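Local coordinates for carbonic anhydrase (Glaciozyma antarctica, PDB 5ZTP), which probably catalyses the reversible hydration of carbon dioxide to bicarbonate, as a carbonic anhydrase from a cold-adapted yeast, at residues A[130-141]-A[151-159]. Sequence-based numbering, arbitrary orientation.
Sequences VDESIKEDVAFL and TVISGYRYE
I134 and V138 of helix 130-141 settle over the backbone of G155, a compact example of how a glycine in a strand lets a helix lie close along it. The methyl CG2 of I134 lies 3.6 Å from G155 CA, and CG2 of V138 comes to 3.7 Å from the same CA, so two branched side chains rest directly on the glycine backbone. I134 also reaches along the strand: its CD1 stands 3.5 Å from Y156 O and packs against CB of R157. The axes pass 8.0 Å apart, nearly antiparallel at 169°.

This buried centre is flanked by partly exposed ends. At one, packing is looser: I153 CG2 meets V138 CG1 at 4.0 Å, the two side chains running alongside in opposite directions, and I153 CD1 faces the backbone of L141. At the other, the contact turns polar. With CG turned trans to the main-chain N (chi1 171°), the R157 chain passes V130 CG1 before bending at chi3 toward D131. NH1 forms a salt bridge with D131, 2.7 Å from OD2, and hydrogen-bonds OD1 on its syn side at 3.0 Å. NH1 alone serves both oxygens, and carboxylate and guanidinium planes lie 38° apart, so the pairing is neither two-pronged nor flat. A hydrogen-bonded salt bridge from R157 NE to E159 OE2 completes a three-residue network that probably limits guanidinium rotation.

Helix 130-143 thus covers strand 152-158, between strands 84-90 and 165-167 in a mixed alpha/beta sheet consistent with a beta-class carbonic anhydrase; L141 packs on helix 66-79, while S154 and Y156 meet A4 of the second subunit.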
ATOM      1  N   VAL A 130      -9.940 -16.572   2.635  1.00 16.92           N
ATOM      2  CA  VAL A 130      -9.785 -15.396   1.796  1.00 16.02           C
ATOM      3  C   VAL A 130     -11.071 -14.621   1.745  1.00 16.42           C
ATOM      4  O   VAL A 130     -11.062 -13.414   1.866  1.00 16.99           O
ATOM      5  CB  VAL A 130      -9.359 -15.744   0.378  1.00 15.55           C
ATOM      6  CG1 VAL A 130      -9.420 -14.517  -0.517  1.00 15.43           C
ATOM      7  CG2 VAL A 130      -7.964 -16.342   0.393  1.00 15.54           C
ATOM      8  N   ASP A 131     -12.187 -15.302   1.562  1.00 17.16           N
ATOM      9  CA  ASP A 131     -13.450 -14.598   1.389  1.00 17.53           C
ATOM     10  C   ASP A 131     -14.002 -14.030   2.710  1.00 18.09           C
ATOM     11  O   ASP A 131     -14.423 -12.859   2.783  1.00 17.95           O
ATOM     12  CB  ASP A 131     -14.435 -15.515   0.683  1.00 17.51           C
ATOM     13  CG  ASP A 131     -14.064 -15.743  -0.773  1.00 17.45           C
ATOM     14  OD1 ASP A 131     -12.883 -15.926  -1.099  1.00 17.12           O
ATOM     15  OD2 ASP A 131     -14.966 -15.706  -1.614  1.00 18.09           O
ATOM     16  N   GLU A 132     -13.959 -14.833   3.767  1.00 19.15           N
ATOM     17  CA  GLU A 132     -14.343 -14.321   5.099  1.00 20.15           C
ATOM     18  C   GLU A 132     -13.494 -13.104   5.515  1.00 18.56           C
ATOM     19  O   GLU A 132     -14.002 -12.225   6.196  1.00 17.61           O
ATOM     20  CB  GLU A 132     -14.349 -15.411   6.212  1.00 21.37           C
ATOM     21  CG  GLU A 132     -15.726 -15.739   6.830  1.00 22.85           C
ATOM     22  CD  GLU A 132     -16.902 -15.846   5.853  1.00 24.65           C
ATOM     23  OE1 GLU A 132     -16.775 -16.435   4.746  1.00 26.75           O
ATOM     24  OE2 GLU A 132     -17.989 -15.333   6.205  1.00 25.43           O
ATOM     25  N   SER A 133     -12.225 -13.048   5.096  1.00 17.07           N
ATOM     26  CA  SER A 133     -11.384 -11.916   5.459  1.00 16.03           C
ATOM     27  C   SER A 133     -11.851 -10.670   4.725  1.00 15.56           C
ATOM     28  O   SER A 133     -11.731  -9.540   5.259  1.00 14.61           O
ATOM     29  CB  SER A 133      -9.904 -12.192   5.196  1.00 15.70           C
ATOM     30  OG  SER A 133      -9.683 -12.546   3.858  1.00 15.80           O
ATOM     31  N   ILE A 134     -12.411 -10.893   3.527  1.00 15.31           N
ATOM     32  CA  ILE A 134     -12.967  -9.813   2.715  1.00 14.99           C
ATOM     33  C   ILE A 134     -14.263  -9.344   3.330  1.00 15.04           C
ATOM     34  O   ILE A 134     -14.410  -8.156   3.629  1.00 14.85           O
ATOM     35  CB  ILE A 134     -13.212 -10.214   1.263  1.00 14.52           C
ATOM     36  CG1 ILE A 134     -11.890 -10.489   0.566  1.00 14.06           C
ATOM     37  CG2 ILE A 134     -13.918  -9.087   0.533  1.00 14.58           C
ATOM     38  CD1 ILE A 134     -12.036 -11.237  -0.736  1.00 13.80           C
ATOM     39  N   LYS A 135     -15.179 -10.277   3.552  1.00 15.45           N
ATOM     40  CA  LYS A 135     -16.423  -9.957   4.260  1.00 16.07           C
ATOM     41  C   LYS A 135     -16.150  -9.189   5.552  1.00 15.53           C
ATOM     42  O   LYS A 135     -16.709  -8.121   5.770  1.00 15.37           O
ATOM     43  CB  LYS A 135     -17.202 -11.231   4.578  1.00 17.18           C
ATOM     44  CG  LYS A 135     -17.768 -11.944   3.345  1.00 18.60           C
ATOM     45  CD  LYS A 135     -18.480 -13.253   3.690  1.00 19.58           C
ATOM     46  CE  LYS A 135     -19.147 -13.896   2.483  1.00 20.73           C
ATOM     47  NZ  LYS A 135     -20.540 -14.309   2.850  1.00 22.07           N
ATOM     48  N   GLU A 136     -15.278  -9.736   6.394  1.00 15.42           N
ATOM     49  CA  GLU A 136     -14.895  -9.112   7.664  1.00 15.23           C
ATOM     50  C   GLU A 136     -14.332  -7.718   7.468  1.00 14.93           C
ATOM     51  O   GLU A 136     -14.772  -6.779   8.127  1.00 14.70           O
ATOM     52  CB  GLU A 136     -13.886  -9.982   8.442  1.00 15.69           C
ATOM     53  CG  GLU A 136     -14.543 -10.978   9.401  1.00 15.99           C
ATOM     54  CD  GLU A 136     -13.811 -12.313   9.541  1.00 16.20           C
ATOM     55  OE1 GLU A 136     -12.673 -12.346  10.032  1.00 15.61           O
ATOM     56  OE2 GLU A 136     -14.402 -13.362   9.174  1.00 17.20           O
ATOM     57  N   ASP A 137     -13.376  -7.557   6.560  1.00 14.70           N
ATOM     58  CA  ASP A 137     -12.850  -6.195   6.296  1.00 14.31           C
ATOM     59  C   ASP A 137     -13.875  -5.207   5.717  1.00 13.66           C
ATOM     60  O   ASP A 137     -13.903  -4.059   6.084  1.00 13.39           O
ATOM     61  CB  ASP A 137     -11.625  -6.248   5.397  1.00 14.28           C
ATOM     62  CG  ASP A 137     -10.357  -6.466   6.166  1.00 14.36           C
ATOM     63  OD1 ASP A 137     -10.377  -6.532   7.410  1.00 15.09           O
ATOM     64  OD2 ASP A 137      -9.305  -6.539   5.530  1.00 14.24           O
ATOM     65  N   VAL A 138     -14.707  -5.645   4.803  1.00 13.65           N
ATOM     66  CA  VAL A 138     -15.732  -4.764   4.273  1.00 13.91           C
ATOM     67  C   VAL A 138     -16.654  -4.273   5.403  1.00 14.63           C
ATOM     68  O   VAL A 138     -16.826  -3.057   5.616  1.00 14.76           O
ATOM     69  CB  VAL A 138     -16.563  -5.482   3.203  1.00 13.55           C
ATOM     70  CG1 VAL A 138     -17.731  -4.621   2.760  1.00 13.62           C
ATOM     71  CG2 VAL A 138     -15.685  -5.815   2.021  1.00 13.69           C
ATOM     72  N   ALA A 139     -17.249  -5.231   6.115  1.00 15.13           N
ATOM     73  CA  ALA A 139     -18.157  -4.959   7.239  1.00 15.38           C
ATOM     74  C   ALA A 139     -17.559  -3.964   8.224  1.00 15.77           C
ATOM     75  O   ALA A 139     -18.196  -2.967   8.597  1.00 16.85           O
ATOM     76  CB  ALA A 139     -18.452  -6.259   7.973  1.00 15.38           C
ATOM     77  N   PHE A 140     -16.347  -4.289   8.674  1.00 15.24           N
ATOM     78  CA  PHE A 140     -15.584  -3.464   9.586  1.00 14.88           C
ATOM     79  C   PHE A 140     -15.629  -2.008   9.149  1.00 15.55           C
ATOM     80  O   PHE A 140     -15.950  -1.121   9.952  1.00 16.25           O
ATOM     81  CB  PHE A 140     -14.155  -4.011   9.631  1.00 14.06           C
ATOM     82  CG  PHE A 140     -13.169  -3.141  10.344  1.00 13.35           C
ATOM     83  CD1 PHE A 140     -13.171  -3.039  11.714  1.00 13.38           C
ATOM     84  CD2 PHE A 140     -12.194  -2.474   9.643  1.00 13.21           C
ATOM     85  CE1 PHE A 140     -12.227  -2.264  12.384  1.00 13.23           C
ATOM     86  CE2 PHE A 140     -11.257  -1.696  10.309  1.00 13.37           C
ATOM     87  CZ  PHE A 140     -11.274  -1.587  11.683  1.00 12.97           C
ATOM     88  N   LEU A 141     -15.317  -1.775   7.876  1.00 15.78           N
ATOM     89  CA  LEU A 141     -15.214  -0.424   7.340  1.00 16.22           C
ATOM     90  C   LEU A 141     -16.599   0.179   7.202  1.00 17.14           C
ATOM     91  O   LEU A 141     -16.799   1.357   7.449  1.00 17.20           O
ATOM     92  CB  LEU A 141     -14.506  -0.436   5.979  1.00 15.67           C
ATOM     93  CG  LEU A 141     -13.004  -0.718   5.921  1.00 15.21           C
ATOM     94  CD1 LEU A 141     -12.571  -0.784   4.469  1.00 14.76           C
ATOM     95  CD2 LEU A 141     -12.213   0.350   6.659  1.00 14.95           C
ATOM     96  N   THR A 151     -20.038   6.440   2.470  1.00 21.05           N
ATOM     97  CA  THR A 151     -19.035   5.748   1.674  1.00 20.55           C
ATOM     98  C   THR A 151     -19.604   4.476   1.049  1.00 19.66           C
ATOM     99  O   THR A 151     -20.235   3.685   1.738  1.00 18.80           O
ATOM    100  CB  THR A 151     -17.792   5.427   2.531  1.00 20.34           C
ATOM    101  OG1 THR A 151     -17.373   6.634   3.169  1.00 20.22           O
ATOM    102  CG2 THR A 151     -16.642   4.873   1.680  1.00 19.72           C
ATOM    103  N   VAL A 152     -19.404   4.299  -0.259  1.00 19.30           N
ATOM    104  CA  VAL A 152     -19.709   2.987  -0.888  1.00 18.88           C
ATOM    105  C   VAL A 152     -18.504   2.129  -0.665  1.00 17.51           C
ATOM    106  O   VAL A 152     -17.371   2.577  -0.866  1.00 17.21           O
ATOM    107  CB  VAL A 152     -20.051   2.973  -2.423  1.00 18.96           C
ATOM    108  CG1 VAL A 152     -20.862   4.194  -2.830  1.00 19.50           C
ATOM    109  CG2 VAL A 152     -18.813   2.803  -3.296  1.00 18.93           C
ATOM    110  N   ILE A 153     -18.755   0.903  -0.245  1.00 16.91           N
ATOM    111  CA  ILE A 153     -17.682  -0.012   0.112  1.00 17.21           C
ATOM    112  C   ILE A 153     -17.987  -1.380  -0.500  1.00 17.00           C
ATOM    113  O   ILE A 153     -19.101  -1.892  -0.360  1.00 16.73           O
ATOM    114  CB  ILE A 153     -17.480  -0.110   1.669  1.00 16.81           C
ATOM    115  CG1 ILE A 153     -17.281   1.279   2.299  1.00 16.62           C
ATOM    116  CG2 ILE A 153     -16.259  -0.952   2.005  1.00 16.67           C
ATOM    117  CD1 ILE A 153     -17.681   1.353   3.750  1.00 16.84           C
ATOM    118  N   SER A 154     -16.983  -1.955  -1.153  1.00 16.93           N
ATOM    119  CA  SER A 154     -17.096  -3.252  -1.783  1.00 17.20           C
ATOM    120  C   SER A 154     -15.796  -4.009  -1.615  1.00 16.91           C
ATOM    121  O   SER A 154     -14.752  -3.430  -1.384  1.00 16.49           O
ATOM    122  CB  SER A 154     -17.462  -3.125  -3.274  1.00 18.07           C
ATOM    123  OG  SER A 154     -16.781  -2.053  -3.944  1.00 19.83           O
ATOM    124  N   GLY A 155     -15.886  -5.325  -1.720  1.00 17.49           N
ATOM    125  CA  GLY A 155     -14.757  -6.212  -1.493  1.00 17.28           C
ATOM    126  C   GLY A 155     -14.701  -7.316  -2.535  1.00 17.66           C
ATOM    127  O   GLY A 155     -15.730  -7.964  -2.855  1.00 17.13           O
ATOM    128  N   TYR A 156     -13.490  -7.526  -3.048  1.00 17.45           N
ATOM    129  CA  TYR A 156     -13.248  -8.420  -4.153  1.00 17.80           C
ATOM    130  C   TYR A 156     -12.105  -9.347  -3.828  1.00 18.10           C
ATOM    131  O   TYR A 156     -11.127  -8.936  -3.197  1.00 18.63           O
ATOM    132  CB  TYR A 156     -12.882  -7.622  -5.403  1.00 18.55           C
ATOM    133  CG  TYR A 156     -14.048  -6.855  -5.957  1.00 19.28           C
ATOM    134  CD1 TYR A 156     -14.462  -5.676  -5.357  1.00 19.95           C
ATOM    135  CD2 TYR A 156     -14.765  -7.320  -7.063  1.00 19.41           C
ATOM    136  CE1 TYR A 156     -15.568  -4.975  -5.833  1.00 20.36           C
ATOM    137  CE2 TYR A 156     -15.848  -6.613  -7.560  1.00 19.80           C
ATOM    138  CZ  TYR A 156     -16.260  -5.441  -6.937  1.00 20.13           C
ATOM    139  OH  TYR A 156     -17.364  -4.733  -7.382  1.00 19.94           O
ATOM    140  N   ARG A 157     -12.265 -10.604  -4.250  1.00 18.16           N
ATOM    141  CA  ARG A 157     -11.209 -11.596  -4.277  1.00 17.62           C
ATOM    142  C   ARG A 157     -10.516 -11.480  -5.604  1.00 16.87           C
ATOM    143  O   ARG A 157     -11.068 -11.877  -6.630  1.00 16.99           O
ATOM    144  CB  ARG A 157     -11.790 -13.013  -4.163  1.00 18.48           C
ATOM    145  CG  ARG A 157     -10.762 -14.132  -4.403  1.00 19.36           C
ATOM    146  CD  ARG A 157     -11.365 -15.497  -4.129  1.00 19.68           C
ATOM    147  NE  ARG A 157     -12.346 -15.803  -5.157  1.00 20.11           N
ATOM    148  CZ  ARG A 157     -13.504 -16.425  -4.964  1.00 20.65           C
ATOM    149  NH1 ARG A 157     -13.880 -16.844  -3.758  1.00 20.69           N
ATOM    150  NH2 ARG A 157     -14.305 -16.621  -6.001  1.00 21.14           N
ATOM    151  N   TYR A 158      -9.308 -10.954  -5.600  1.00 16.30           N
ATOM    152  CA  TYR A 158      -8.453 -11.114  -6.757  1.00 16.59           C
ATOM    153  C   TYR A 158      -7.992 -12.564  -6.869  1.00 17.09           C
ATOM    154  O   TYR A 158      -7.425 -13.091  -5.918  1.00 18.22           O
ATOM    155  CB  TYR A 158      -7.229 -10.206  -6.678  1.00 16.12           C
ATOM    156  CG  TYR A 158      -6.328 -10.338  -7.881  1.00 15.44           C
ATOM    157  CD1 TYR A 158      -6.676  -9.787  -9.110  1.00 14.98           C
ATOM    158  CD2 TYR A 158      -5.146 -11.030  -7.796  1.00 15.39           C
ATOM    159  CE1 TYR A 158      -5.864  -9.921 -10.212  1.00 14.69           C
ATOM    160  CE2 TYR A 158      -4.332 -11.165  -8.895  1.00 15.44           C
ATOM    161  CZ  TYR A 158      -4.698 -10.610 -10.095  1.00 15.09           C
ATOM    162  OH  TYR A 158      -3.845 -10.774 -11.161  1.00 16.04           O
ATOM    163  N   GLU A 159      -8.238 -13.204  -8.017  1.00 17.03           N
ATOM    164  CA  GLU A 159      -7.705 -14.534  -8.286  1.00 17.45           C
ATOM    165  C   GLU A 159      -6.390 -14.488  -9.045  1.00 18.03           C
ATOM    166  O   GLU A 159      -6.353 -14.099 -10.187  1.00 17.79           O
ATOM    167  CB  GLU A 159      -8.704 -15.339  -9.076  1.00 17.88           C
ATOM    168  CG  GLU A 159      -9.658 -16.129  -8.207  1.00 18.07           C
ATOM    169  CD  GLU A 159     -10.975 -16.357  -8.901  1.00 18.61           C
ATOM    170  OE1 GLU A 159     -10.955 -16.509 -10.165  1.00 18.69           O
ATOM    171  OE2 GLU A 159     -12.017 -16.359  -8.178  1.00 18.68           O
TER